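Local coordinates for probable starch synthase 4, chloroplastic/amyloplastic (Arabidopsis thaliana, PDB 6GNE), which is a probable starch synthase of the GT-B glycosyltransferase class, modelled here with adenosine-5'-diphosphate and glycans bound, at residues V12-A17 / E492-S497; D117-S122 / L188-L193; F151-Y156 / I221-V226; I170-H175 / N214-A219. All blocks are in the same frame, centred on the assembly; numbering follows the deposited sequence.

Interaction 1 of 4, residues V12-A17 / E492-S497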
loop_
_atom_site.group_PDB
_atom_site.type_symbol
_atom_site.label_atom_id
_atom_site.label_comp_id
_atom_site.label_asym_id
_atom_site.label_seq_id
_atom_site.Cartn_x
_atom_site.Cartn_y
_atom_site.Cartn_z
ATOM N N VAL A 12 -3.260 -5.412 20.193
ATOM C CA VAL A 12 -2.374 -5.279 19.041
ATOM C C VAL A 12 -2.125 -3.802 18.751
ATOM O O VAL A 12 -3.067 -3.053 18.481
ATOM C CB VAL A 12 -3.047 -5.902 17.806
ATOM C CG1 VAL A 12 -2.111 -5.874 16.612
ATOM C CG2 VAL A 12 -3.533 -7.313 18.119
ATOM N N VAL A 13 -0.861 -3.397 18.791
ATOM C CA VAL A 13 -0.477 -2.038 18.397
ATOM C C VAL A 13 0.259 -2.027 17.045
ATOM O O VAL A 13 1.182 -2.799 16.836
ATOM C CB VAL A 13 0.376 -1.355 19.473
ATOM C CG1 VAL A 13 0.717 0.079 19.075
ATOM C CG2 VAL A 13 -0.400 -1.312 20.773
ATOM N N HIS A 14 -0.184 -1.170 16.128
ATOM C CA HIS A 14 0.479 -0.991 14.824
ATOM C C HIS A 14 1.216 0.326 14.854
ATOM O O HIS A 14 0.640 1.355 15.170
ATOM C CB HIS A 14 -0.526 -0.987 13.671
ATOM C CG HIS A 14 -1.102 -2.321 13.376
ATOM N ND1 HIS A 14 -0.695 -3.084 12.312
ATOM C CD2 HIS A 14 -2.041 -3.049 14.025
ATOM C CE1 HIS A 14 -1.357 -4.230 12.319
ATOM N NE2 HIS A 14 -2.180 -4.234 13.352
ATOM N N ILE A 15 2.490 0.291 14.514
ATOM C CA ILE A 15 3.287 1.499 14.421
ATOM C C ILE A 15 3.641 1.610 12.946
ATOM O O ILE A 15 4.209 0.684 12.381
ATOM C CB ILE A 15 4.565 1.396 15.294
ATOM C CG1 ILE A 15 4.172 1.250 16.771
ATOM C CG2 ILE A 15 5.488 2.588 15.089
ATOM C CD1 ILE A 15 5.310 0.768 17.667
ATOM N N ALA A 16 3.303 2.735 12.326
ATOM C CA ALA A 16 3.532 2.925 10.901
ATOM C C ALA A 16 3.627 4.384 10.557
ATOM O O ALA A 16 3.207 5.243 11.345
ATOM C CB ALA A 16 2.395 2.284 10.120
ATOM N N ALA A 17 4.129 4.655 9.362
ATOM C CA ALA A 17 4.215 6.028 8.857
ATOM C C ALA A 17 2.959 6.491 8.142
ATOM O O ALA A 17 2.842 7.674 7.867
ATOM C CB ALA A 17 5.425 6.172 7.939
ATOM N N GLU A 492 -3.728 -15.918 13.268
ATOM C CA GLU A 492 -3.118 -17.228 13.585
ATOM C C GLU A 492 -1.613 -17.127 13.815
ATOM O O GLU A 492 -1.095 -17.847 14.657
ATOM C CB GLU A 492 -3.439 -18.307 12.527
ATOM C CG GLU A 492 -4.906 -18.783 12.549
ATOM C CD GLU A 492 -5.377 -19.586 11.304
ATOM O OE1 GLU A 492 -4.655 -19.638 10.253
ATOM O OE2 GLU A 492 -6.501 -20.173 11.384
ATOM N N LEU A 493 -0.928 -16.227 13.096
ATOM C CA LEU A 493 0.479 -15.943 13.368
ATOM C C LEU A 493 0.673 -15.271 14.719
ATOM O O LEU A 493 1.587 -15.647 15.455
ATOM C CB LEU A 493 1.117 -15.115 12.256
ATOM C CG LEU A 493 1.240 -15.775 10.877
ATOM C CD1 LEU A 493 1.596 -14.726 9.824
ATOM C CD2 LEU A 493 2.209 -16.970 10.823
ATOM N N TYR A 494 -0.189 -14.303 15.040
ATOM C CA TYR A 494 -0.160 -13.610 16.335
ATOM C C TYR A 494 -0.353 -14.557 17.517
ATOM O O TYR A 494 0.448 -14.544 18.457
ATOM C CB TYR A 494 -1.262 -12.548 16.435
ATOM C CG TYR A 494 -1.181 -11.319 15.541
ATOM C CD1 TYR A 494 -0.054 -11.018 14.762
ATOM C CD2 TYR A 494 -2.247 -10.427 15.506
ATOM C CE1 TYR A 494 -0.013 -9.889 13.963
ATOM C CE2 TYR A 494 -2.216 -9.306 14.719
ATOM C CZ TYR A 494 -1.093 -9.037 13.954
ATOM O OH TYR A 494 -1.088 -7.902 13.196
ATOM N N THR A 495 -1.433 -15.341 17.487
ATOM C CA THR A 495 -1.732 -16.290 18.574
ATOM C C THR A 495 -0.644 -17.351 18.726
ATOM O O THR A 495 -0.236 -17.627 19.839
ATOM C CB THR A 495 -3.105 -16.978 18.417
ATOM O OG1 THR A 495 -3.252 -17.470 17.084
ATOM C CG2 THR A 495 -4.244 -16.014 18.727
ATOM N N ARG A 496 -0.161 -17.918 17.624
ATOM C CA ARG A 496 0.864 -18.967 17.662
ATOM C C ARG A 496 2.174 -18.452 18.226
ATOM O O ARG A 496 2.849 -19.186 18.964
ATOM C CB ARG A 496 1.077 -19.586 16.282
ATOM C CG ARG A 496 1.978 -20.814 16.207
ATOM C CD ARG A 496 1.642 -21.719 15.009
ATOM N NE ARG A 496 1.991 -21.127 13.690
ATOM C CZ ARG A 496 1.153 -20.824 12.682
ATOM N NH1 ARG A 496 -0.170 -21.050 12.741
ATOM N NH2 ARG A 496 1.658 -20.283 11.567
ATOM N N SER A 497 2.507 -17.196 17.939
ATOM C CA SER A 497 3.694 -16.572 18.525
ATOM C C SER A 497 3.555 -16.252 20.025
ATOM O O SER A 497 4.491 -16.438 20.786
ATOM C CB SER A 497 4.052 -15.307 17.767
ATOM O OG SER A 497 5.384 -14.947 18.046
#
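Two flat groups, the phenol of Tyr494 and the imidazole of His14, make this contact, and neither is met squarely on a face or at an edge. Val12 approaches the Tyr494 ring obliquely, and the Tyr494 hydroxyl approaches the His14 ring in the same slanting way. The fold is GT-B, in which the C-terminal helix returns to pack against the N-terminal Rossmann-like domain; here helix 484-499 comes back to strand 11-15 after some 470 residues. The evidence for a light contact is direct: about 106 Å² is buried in total, three residues touch, and the nearest CA pair, Val12 and Tyr494, is 9.0 Å apart, so a long side chain has to span the gap. Tyr494 does this with CG opposite its carbonyl carbon (chi1 -67°), sending the ring from the helix toward the strand. Both methyls of Val12 meet the same ring atom, CG1 lying 3.9 Å and CG2 4.2 Å from Tyr494 CE2, and the two side chains cross at about a right angle. No hydrogen bond joins the segments. The polar ends are satisfied by the adjacent strand 141-145: Tyr494 OH bonds to His143 ND1, and His14 ND1 to His145 NE2. The His14 ring also meets the rings of both those histidines. Tyr494 OH stands equally far, 3.8 Å, from CE1 and NE2 of His14.

Interaction 2 of 4, residues D117-S122 / L188-L193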
loop_
_atom_site.group_PDB
_atom_site.type_symbol
_atom_site.label_atom_id
_atom_site.label_comp_id
_atom_site.label_asym_id
_atom_site.label_seq_id
_atom_site.Cartn_x
_atom_site.Cartn_y
_atom_site.Cartn_z
ATOM N N ASP A 117 15.253 11.641 6.162
ATOM C CA ASP A 117 14.181 10.650 6.464
ATOM C C ASP A 117 14.599 9.641 7.539
ATOM O O ASP A 117 13.794 9.286 8.407
ATOM C CB ASP A 117 13.707 9.882 5.207
ATOM C CG ASP A 117 12.609 10.602 4.433
ATOM O OD1 ASP A 117 12.082 11.641 4.875
ATOM O OD2 ASP A 117 12.234 10.097 3.373
ATOM N N PHE A 118 15.854 9.194 7.479
ATOM C CA PHE A 118 16.379 8.208 8.412
ATOM C C PHE A 118 16.210 8.690 9.866
ATOM O O PHE A 118 15.720 7.950 10.744
ATOM C CB PHE A 118 17.856 7.914 8.097
ATOM C CG PHE A 118 18.381 6.706 8.809
ATOM C CD1 PHE A 118 18.775 6.778 10.136
ATOM C CD2 PHE A 118 18.453 5.477 8.151
ATOM C CE1 PHE A 118 19.224 5.659 10.797
ATOM C CE2 PHE A 118 18.897 4.341 8.811
ATOM C CZ PHE A 118 19.292 4.442 10.137
ATOM N N ARG A 119 16.626 9.936 10.103
ATOM C CA ARG A 119 16.527 10.534 11.412
ATOM C C ARG A 119 15.058 10.728 11.818
ATOM O O ARG A 119 14.670 10.368 12.942
ATOM C CB ARG A 119 17.298 11.853 11.461
ATOM C CG ARG A 119 18.814 11.661 11.479
ATOM C CD ARG A 119 19.583 12.958 11.213
ATOM N NE ARG A 119 19.225 14.045 12.124
ATOM C CZ ARG A 119 19.563 14.114 13.416
ATOM N NH1 ARG A 119 19.168 15.160 14.131
ATOM N NH2 ARG A 119 20.258 13.147 14.017
ATOM N N ARG A 120 14.263 11.270 10.890
ATOM C CA ARG A 120 12.834 11.503 11.082
ATOM C C ARG A 120 12.157 10.236 11.599
ATOM O O ARG A 120 11.537 10.247 12.656
ATOM C CB ARG A 120 12.163 11.946 9.776
ATOM C CG ARG A 120 12.543 13.321 9.247
ATOM C CD ARG A 120 11.916 13.605 7.888
ATOM N NE ARG A 120 10.466 13.868 8.010
ATOM C CZ ARG A 120 9.519 13.547 7.121
ATOM N NH1 ARG A 120 9.792 12.912 5.978
ATOM N NH2 ARG A 120 8.252 13.866 7.376
ATOM N N PHE A 121 12.309 9.122 10.898
ATOM C CA PHE A 121 11.545 7.924 11.261
ATOM C C PHE A 121 12.176 7.040 12.362
ATOM O O PHE A 121 11.462 6.349 13.100
ATOM C CB PHE A 121 11.160 7.146 10.001
ATOM C CG PHE A 121 10.196 7.899 9.107
ATOM C CD1 PHE A 121 8.859 8.005 9.460
ATOM C CD2 PHE A 121 10.631 8.513 7.931
ATOM C CE1 PHE A 121 7.967 8.686 8.649
ATOM C CE2 PHE A 121 9.747 9.215 7.122
ATOM C CZ PHE A 121 8.412 9.303 7.471
ATOM N N SER A 122 13.495 7.048 12.492
ATOM C CA SER A 122 14.122 6.420 13.660
ATOM C C SER A 122 13.730 7.163 14.957
ATOM O O SER A 122 13.504 6.525 15.988
ATOM C CB SER A 122 15.650 6.309 13.512
ATOM O OG SER A 122 16.252 7.578 13.418
ATOM N N LEU A 188 22.715 5.184 12.984
ATOM C CA LEU A 188 21.923 4.248 13.794
ATOM C C LEU A 188 21.942 4.567 15.281
ATOM O O LEU A 188 21.020 4.171 16.006
ATOM C CB LEU A 188 22.376 2.792 13.589
ATOM C CG LEU A 188 21.354 1.723 13.994
ATOM C CD1 LEU A 188 20.025 1.852 13.234
ATOM C CD2 LEU A 188 21.944 0.339 13.855
ATOM N N GLY A 189 22.998 5.254 15.731
ATOM C CA GLY A 189 23.175 5.578 17.143
ATOM C C GLY A 189 22.239 6.672 17.648
ATOM O O GLY A 189 22.029 6.781 18.857
ATOM N N SER A 190 21.694 7.483 16.736
ATOM C CA SER A 190 20.789 8.560 17.118
ATOM C C SER A 190 19.606 8.076 17.966
ATOM O O SER A 190 19.340 8.630 19.032
ATOM C CB SER A 190 20.291 9.331 15.884
ATOM O OG SER A 190 21.332 10.034 15.237
ATOM N N CYS A 191 18.928 7.028 17.522
ATOM C CA CYS A 191 17.712 6.547 18.214
ATOM C C CYS A 191 18.008 5.762 19.488
ATOM O O CYS A 191 17.075 5.427 20.219
ATOM C CB CYS A 191 16.829 5.707 17.287
ATOM S SG CYS A 191 17.622 4.201 16.674
ATOM N N GLY A 192 19.286 5.468 19.755
ATOM C CA GLY A 192 19.715 4.820 21.006
ATOM C C GLY A 192 20.360 3.457 20.826
ATOM O O GLY A 192 20.854 2.871 21.807
ATOM N N LEU A 193 20.338 2.940 19.596
ATOM C CA LEU A 193 20.857 1.615 19.294
ATOM C C LEU A 193 22.375 1.586 19.322
ATOM O O LEU A 193 23.027 2.536 18.909
ATOM C CB LEU A 193 20.355 1.147 17.936
ATOM C CG LEU A 193 18.865 0.808 17.864
ATOM C CD1 LEU A 193 18.466 0.579 16.407
ATOM C CD2 LEU A 193 18.506 -0.395 18.742
#
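A type I beta turn, Gly189 to Gly192, packs through Ser190 and Cys191 against the first turns of helix 117-134. Cys191 CB lies 3.7 Å from the carbonyl O of Ser122. Cys191 CB is also 4.0 Å from Ser122 CB, where the two backbones come closest. The Ser122 hydroxyl is turned back into its own helix: OG sits between the backbone N and the carbonyl carbon (chi1 63°) and donates to Phe118 O at 2.8 Å. That oxygen also accepts from Ser122 N, the two donors reaching it from opposite faces of the carbonyl plane. In the Rossmann-like N-terminal domain of this GT-B protein, the contact thus joins a helix to the loop between strand 183-184 and helix 195-198. Further along, Ser190 OG lies 3.5 Å from Arg119 NH2, near the guanidinium plane and at its edge. Asp76 bonds to both and probably holds them close: it forms a salt bridge with Arg119 through OD2 and a hydrogen bond with Ser190 OG through OD1. The remaining contact is apolar. Leu188 CD1 meets the edge of the Phe118 ring at CZ, 4.1 Å away, while the same ring packs edge-to-face with Phe151.

Interaction 3 of 4, residues F151-Y156 / I221-V226. With GLC (alpha-D-glucopyranose), chain D.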
loop_
_atom_site.group_PDB
_atom_site.type_symbol
_atom_site.label_atom_id
_atom_site.label_comp_id
_atom_site.label_asym_id
_atom_site.label_seq_id
_atom_site.Cartn_x
_atom_site.Cartn_y
_atom_site.Cartn_z
ATOM N N PHE A 151 13.001 0.000 12.798
ATOM C CA PHE A 151 13.794 0.273 13.985
ATOM C C PHE A 151 13.147 -0.200 15.279
ATOM O O PHE A 151 13.850 -0.400 16.255
ATOM C CB PHE A 151 14.095 1.772 14.130
ATOM C CG PHE A 151 14.690 2.411 12.905
ATOM C CD1 PHE A 151 16.047 2.315 12.649
ATOM C CD2 PHE A 151 13.889 3.119 12.022
ATOM C CE1 PHE A 151 16.596 2.903 11.541
ATOM C CE2 PHE A 151 14.421 3.700 10.895
ATOM C CZ PHE A 151 15.787 3.601 10.656
ATOM N N VAL A 152 11.824 -0.338 15.295
ATOM C CA VAL A 152 11.103 -0.811 16.470
ATOM C C VAL A 152 11.585 -2.190 16.984
ATOM O O VAL A 152 11.729 -2.375 18.196
ATOM C CB VAL A 152 9.582 -0.836 16.196
ATOM C CG1 VAL A 152 8.829 -1.603 17.272
ATOM C CG2 VAL A 152 9.025 0.571 16.110
ATOM N N ALA A 153 11.840 -3.134 16.078
ATOM C CA ALA A 153 12.240 -4.498 16.470
ATOM C C ALA A 153 13.515 -4.554 17.329
ATOM O O ALA A 153 13.454 -5.055 18.440
ATOM C CB ALA A 153 12.357 -5.414 15.247
ATOM N N PRO A 154 14.652 -4.029 16.833
ATOM C CA PRO A 154 15.847 -4.016 17.694
ATOM C C PRO A 154 15.718 -3.100 18.921
ATOM O O PRO A 154 16.204 -3.478 19.997
ATOM C CB PRO A 154 16.964 -3.523 16.767
ATOM C CG PRO A 154 16.249 -2.805 15.654
ATOM C CD PRO A 154 14.952 -3.524 15.481
ATOM N N LEU A 155 15.072 -1.941 18.775
ATOM C CA LEU A 155 14.776 -1.069 19.912
ATOM C C LEU A 155 14.023 -1.791 21.024
ATOM O O LEU A 155 14.441 -1.743 22.204
ATOM C CB LEU A 155 14.013 0.184 19.476
ATOM C CG LEU A 155 14.880 1.265 18.798
ATOM C CD1 LEU A 155 14.048 2.347 18.135
ATOM C CD2 LEU A 155 15.827 1.905 19.792
ATOM N N TYR A 156 12.957 -2.501 20.652
ATOM C CA TYR A 156 12.145 -3.222 21.636
ATOM C C TYR A 156 12.980 -4.203 22.452
ATOM O O TYR A 156 12.917 -4.185 23.675
ATOM C CB TYR A 156 10.987 -3.965 20.966
ATOM C CG TYR A 156 10.083 -4.678 21.947
ATOM C CD1 TYR A 156 9.214 -3.969 22.748
ATOM C CD2 TYR A 156 10.105 -6.063 22.076
ATOM C CE1 TYR A 156 8.370 -4.621 23.641
ATOM C CE2 TYR A 156 9.266 -6.730 22.957
ATOM C CZ TYR A 156 8.401 -6.008 23.736
ATOM O OH TYR A 156 7.575 -6.647 24.627
ATOM N N ILE A 221 15.540 -9.943 11.288
ATOM C CA ILE A 221 16.261 -10.695 12.318
ATOM C C ILE A 221 15.582 -10.637 13.683
ATOM O O ILE A 221 15.341 -11.640 14.313
ATOM C CB ILE A 221 17.731 -10.242 12.359
ATOM C CG1 ILE A 221 18.399 -10.679 11.026
ATOM C CG2 ILE A 221 18.485 -10.858 13.539
ATOM C CD1 ILE A 221 19.687 -9.971 10.737
ATOM N N PHE A 222 15.240 -9.443 14.114
ATOM C CA PHE A 222 14.703 -9.219 15.467
ATOM C C PHE A 222 13.204 -9.454 15.663
ATOM O O PHE A 222 12.736 -9.396 16.779
ATOM C CB PHE A 222 15.099 -7.809 15.951
ATOM C CG PHE A 222 16.543 -7.700 16.310
ATOM C CD1 PHE A 222 16.941 -7.933 17.613
ATOM C CD2 PHE A 222 17.523 -7.398 15.363
ATOM C CE1 PHE A 222 18.283 -7.851 17.983
ATOM C CE2 PHE A 222 18.864 -7.358 15.717
ATOM C CZ PHE A 222 19.236 -7.573 17.034
ATOM N N SER A 223 12.439 -9.710 14.613
ATOM C CA SER A 223 10.997 -9.856 14.752
ATOM C C SER A 223 10.661 -11.308 14.936
ATOM O O SER A 223 11.346 -12.152 14.418
ATOM C CB SER A 223 10.292 -9.289 13.532
ATOM O OG SER A 223 10.607 -7.909 13.385
ATOM N N ASN A 224 9.590 -11.588 15.661
ATOM C CA ASN A 224 9.104 -12.960 15.844
ATOM C C ASN A 224 8.282 -13.459 14.649
ATOM O O ASN A 224 8.140 -14.682 14.460
ATOM C CB ASN A 224 8.239 -13.039 17.109
ATOM C CG ASN A 224 8.980 -12.578 18.330
ATOM O OD1 ASN A 224 8.731 -11.487 18.895
ATOM N ND2 ASN A 224 9.941 -13.375 18.717
ATOM N N ILE A 225 7.714 -12.507 13.883
ATOM C CA ILE A 225 6.905 -12.795 12.708
ATOM C C ILE A 225 7.317 -11.807 11.633
ATOM O O ILE A 225 7.359 -10.602 11.893
ATOM C CB ILE A 225 5.368 -12.615 12.984
ATOM C CG1 ILE A 225 4.892 -13.460 14.177
ATOM C CG2 ILE A 225 4.535 -12.995 11.769
ATOM C CD1 ILE A 225 3.578 -12.973 14.774
ATOM N N VAL A 226 7.600 -12.303 10.423
ATOM C CA VAL A 226 7.922 -11.425 9.287
ATOM C C VAL A 226 7.027 -11.761 8.134
ATOM O O VAL A 226 7.015 -12.906 7.686
ATOM C CB VAL A 226 9.390 -11.589 8.820
ATOM C CG1 VAL A 226 9.705 -10.546 7.743
ATOM C CG2 VAL A 226 10.375 -11.531 10.023
HETATM C C1 GLC D . 16.386 -11.070 19.173
HETATM C C2 GLC D . 16.616 -11.803 17.846
HETATM C C3 GLC D . 17.963 -12.521 17.824
HETATM C C4 GLC D . 19.033 -11.475 18.156
HETATM C C5 GLC D . 18.765 -11.011 19.600
HETATM C C6 GLC D . 19.841 -10.103 20.204
HETATM O O2 GLC D . 15.578 -12.738 17.576
HETATM O O3 GLC D . 18.222 -13.137 16.554
HETATM O O4 GLC D . 20.374 -11.943 17.916
HETATM O O5 GLC D . 17.516 -10.305 19.589
HETATM O O6 GLC D . 19.300 -9.243 21.226
#
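Ala153 and Pro154, in the first turn of helix 152-160, press against Phe222 and Ser223 at the end of helix 215-222, and this protein-to-protein side is the close-packed apolar half of the contact. The CA atoms of Ala153 and Phe222 are 5.4 Å apart, near enough for Ala153 CB to meet both Phe222 CB at 3.7 Å and Ser223 OG at 3.6 Å. Pro154 supplies a CH-pi contact: its CB stands 4.2 Å from the centroid of the Phe222 ring and 12° off the normal, over the middle of one face. Ser223 is the first residue to leave the helical conformation, and its OG, beside the backbone N (chi1 -60°), bonds back to Ala219 O.

The sugar side is held more weakly. A bound alpha-D-glucopyranose lies across the Phe222 ring plane from Pro154, meeting the ring obliquely near CD1 and CE1 through its O5 rather than stacking flat on it. Its O2 gives a weak hydrogen bond, 3.5 Å, to the carbonyl O of Ile221, and Ile221 CG2 comes 3.8 Å from the sugar O3. Asn224, partly exposed, makes a weak hydrogen bond through ND2 to another bound glucose; Trp157 and Asp158 complete this five-residue glycan pocket. The chemistry implies that these two segments offer the sugar weak polar and van der Waals contacts, around an aromatic ring backed on one face by Pro154.

Interaction 4 of 4, residues I170-H175 / N214-A219. With AC1 (4,6-dideoxy-4-{[(1S,4R,5S,6S)-4,5,6-trihydroxy-3-(hydroxymethyl)cyclohex-2-en-1-yl]amino}-alpha-D-glucopyranose), chain C.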
loop_
_atom_site.group_PDB
_atom_site.type_symbol
_atom_site.label_atom_id
_atom_site.label_comp_id
_atom_site.label_asym_id
_atom_site.label_seq_id
_atom_site.Cartn_x
_atom_site.Cartn_y
_atom_site.Cartn_z
ATOM N N ILE A 170 6.891 -9.235 18.351
ATOM C CA ILE A 170 7.078 -8.255 17.280
ATOM C C ILE A 170 6.750 -8.887 15.932
ATOM O O ILE A 170 7.247 -9.973 15.590
ATOM C CB ILE A 170 8.515 -7.668 17.272
ATOM C CG1 ILE A 170 8.917 -7.153 18.673
ATOM C CG2 ILE A 170 8.650 -6.545 16.248
ATOM C CD1 ILE A 170 7.921 -6.210 19.296
ATOM N N CYS A 171 5.872 -8.215 15.187
ATOM C CA CYS A 171 5.572 -8.569 13.810
ATOM C C CYS A 171 6.086 -7.443 12.931
ATOM O O CYS A 171 5.920 -6.251 13.235
ATOM C CB CYS A 171 4.072 -8.775 13.620
ATOM S SG CYS A 171 3.537 -9.354 11.978
ATOM N N PHE A 172 6.748 -7.828 11.846
ATOM C CA PHE A 172 7.208 -6.866 10.833
ATOM C C PHE A 172 6.657 -7.217 9.465
ATOM O O PHE A 172 6.804 -8.339 9.013
ATOM C CB PHE A 172 8.726 -6.842 10.788
ATOM C CG PHE A 172 9.267 -5.965 9.717
ATOM C CD1 PHE A 172 9.093 -4.611 9.779
ATOM C CD2 PHE A 172 9.980 -6.489 8.659
ATOM C CE1 PHE A 172 9.590 -3.780 8.803
ATOM C CE2 PHE A 172 10.506 -5.672 7.679
ATOM C CZ PHE A 172 10.300 -4.309 7.752
ATOM N N THR A 173 5.994 -6.273 8.823
ATOM C CA THR A 173 5.567 -6.445 7.440
ATOM C C THR A 173 6.438 -5.525 6.556
ATOM O O THR A 173 6.512 -4.328 6.823
ATOM C CB THR A 173 4.070 -6.149 7.295
ATOM O OG1 THR A 173 3.323 -7.095 8.057
ATOM C CG2 THR A 173 3.617 -6.215 5.825
ATOM N N CYS A 174 7.126 -6.097 5.556
ATOM C CA CYS A 174 7.713 -5.282 4.458
ATOM C C CYS A 174 6.801 -5.319 3.248
ATOM O O CYS A 174 6.547 -6.410 2.677
ATOM C CB CYS A 174 9.126 -5.735 4.056
ATOM S SG CYS A 174 9.934 -4.522 2.969
ATOM N N HIS A 175 6.312 -4.134 2.888
ATOM C CA HIS A 175 5.378 -3.934 1.773
ATOM C C HIS A 175 6.109 -3.670 0.418
ATOM O O HIS A 175 5.480 -3.684 -0.666
ATOM C CB HIS A 175 4.467 -2.745 2.056
ATOM C CG HIS A 175 3.607 -2.891 3.267
ATOM N ND1 HIS A 175 2.238 -3.001 3.185
ATOM C CD2 HIS A 175 3.903 -2.860 4.585
ATOM C CE1 HIS A 175 1.734 -3.075 4.400
ATOM N NE2 HIS A 175 2.725 -3.002 5.267
ATOM N N ASN A 214 21.323 -1.720 7.712
ATOM C CA ASN A 214 20.112 -2.035 6.962
ATOM C C ASN A 214 18.926 -2.254 7.912
ATOM O O ASN A 214 18.823 -3.316 8.532
ATOM C CB ASN A 214 20.349 -3.266 6.087
ATOM C CG ASN A 214 19.192 -3.545 5.147
ATOM O OD1 ASN A 214 18.035 -3.572 5.571
ATOM N ND2 ASN A 214 19.494 -3.765 3.878
ATOM N N PRO A 215 18.022 -1.251 8.021
ATOM C CA PRO A 215 16.879 -1.350 8.928
ATOM C C PRO A 215 15.958 -2.523 8.672
ATOM O O PRO A 215 15.549 -3.186 9.612
ATOM C CB PRO A 215 16.165 -0.035 8.713
ATOM C CG PRO A 215 17.259 0.921 8.403
ATOM C CD PRO A 215 18.234 0.145 7.584
ATOM N N VAL A 216 15.639 -2.774 7.422
ATOM C CA VAL A 216 14.765 -3.890 7.076
ATOM C C VAL A 216 15.430 -5.214 7.441
ATOM O O VAL A 216 14.757 -6.112 7.931
ATOM C CB VAL A 216 14.340 -3.846 5.591
ATOM C CG1 VAL A 216 13.573 -5.104 5.183
ATOM C CG2 VAL A 216 13.471 -2.624 5.343
ATOM N N LYS A 217 16.737 -5.321 7.245
ATOM C CA LYS A 217 17.466 -6.520 7.672
ATOM C C LYS A 217 17.426 -6.748 9.188
ATOM O O LYS A 217 17.305 -7.889 9.654
ATOM C CB LYS A 217 18.921 -6.477 7.231
ATOM C CG LYS A 217 19.613 -7.768 7.586
ATOM C CD LYS A 217 20.679 -8.213 6.640
ATOM C CE LYS A 217 22.044 -7.784 7.066
ATOM N NZ LYS A 217 23.043 -8.846 6.778
ATOM N N GLY A 218 17.551 -5.665 9.953
ATOM C CA GLY A 218 17.358 -5.730 11.399
ATOM C C GLY A 218 15.969 -6.162 11.807
ATOM O O GLY A 218 15.826 -6.880 12.779
ATOM N N ALA A 219 14.944 -5.729 11.082
ATOM C CA ALA A 219 13.577 -6.151 11.400
ATOM C C ALA A 219 13.316 -7.594 11.038
ATOM O O ALA A 219 12.546 -8.252 11.721
ATOM C CB ALA A 219 12.572 -5.254 10.750
HETATM C C1 AC1 C . 6.139 3.547 0.563
HETATM O O2 AC1 C . 7.366 1.820 1.745
HETATM C C2 AC1 C . 6.136 2.095 1.053
HETATM C C4A AC1 C . 1.760 -2.929 -2.088
HETATM C C3 AC1 C . 5.873 1.112 -0.098
HETATM O O3 AC1 C . 5.828 -0.200 0.470
HETATM C C4 AC1 C . 4.569 1.483 -0.812
HETATM N N4A AC1 C . 4.171 0.560 -1.890
HETATM C C5 AC1 C . 4.757 2.917 -1.314
HETATM O O5 AC1 C . 4.956 3.790 -0.200
HETATM C C6 AC1 C . 3.547 3.465 -2.050
HETATM C C1B AC1 C . 3.855 -0.862 -1.693
HETATM C C2B AC1 C . 3.765 -1.681 -3.006
HETATM O O2B AC1 C . 4.239 -0.964 -4.162
HETATM C C3B AC1 C . 2.383 -2.255 -3.301
HETATM O O3B AC1 C . 2.570 -3.291 -4.261
HETATM O O4 AC1 C . 0.436 -3.353 -2.419
HETATM C C5B AC1 C . 1.771 -2.029 -0.889
HETATM C C7B AC1 C . 2.683 -1.061 -0.751
HETATM C C6B AC1 C . 0.772 -2.254 0.222
HETATM O O6B AC1 C . 0.968 -3.537 0.829
#
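Ala219 sets its methyl over the middle of one face of the Phe172 ring, a CH-pi contact with CB 3.4 Å from the centroid and 8° off the ring normal. Val216 takes the ring edge, its CG1 lying 4.0 Å from Phe172 CE2 and close to the ring plane. The same CG1 comes 4.3 Å from Cys174 SG, so one methyl fills the angle between Phe172 and Cys174. On the face opposite Ala219, the ring is bordered by the backbone N of Cys174. With CG trans to its own nitrogen, Phe172 directs its ring at the helix.

Next outward are the helix cap and His175, which follows Cys174. Asn214 is the N-cap of helix 215-222: its OD1 accepts from Lys217 N at 2.7 Å, the donor standing above the amide plane, while its ND2 bonds to Gln180 and Asp206. His175 ND1 donates to O6B of the bound AC1 group at 2.7 Å and 163°, with the acceptor in the ring plane. His175 NE2 bonds to His145 ND1, which probably helps hold the imidazole's orientation.

Strand and helix axes approach to 9.7 Å at 139° between their directions. Helix 215-222 leads into strand 225-228, which is parallel to 169-174, a beta-alpha-beta connection with a long insertion before the helix; strand 141-145 flanks 169-174 on its other side, and helix 146-150 touches Phe172, Val216 and Ala219.

Overall arrangement
Interactions 3 and 4 are the closest pair, their centres 7 Å apart: both use helix 215-222, and Ile225 O and Phe172 N, 2.8 Å apart, probably bond the neighbouring strands. Interaction 1 reaches the same sheet; its helix packs on Ile225, and Tyr494 CE1 lies 4.1 Å from Cys171 SG. Interaction 2 extends the packing outward, with Leu193 CD2 3.7 Å from Leu155 CD2 of interaction 3 and Phe118 CE2 3.8 Å from Pro215 CG of interaction 4. Two ligand sites are involved. Interaction 4 supplies His175, and the AC1 it binds is about 12 Å from the His14 side chain, whereas interaction 3 lines a separate glycan pocket.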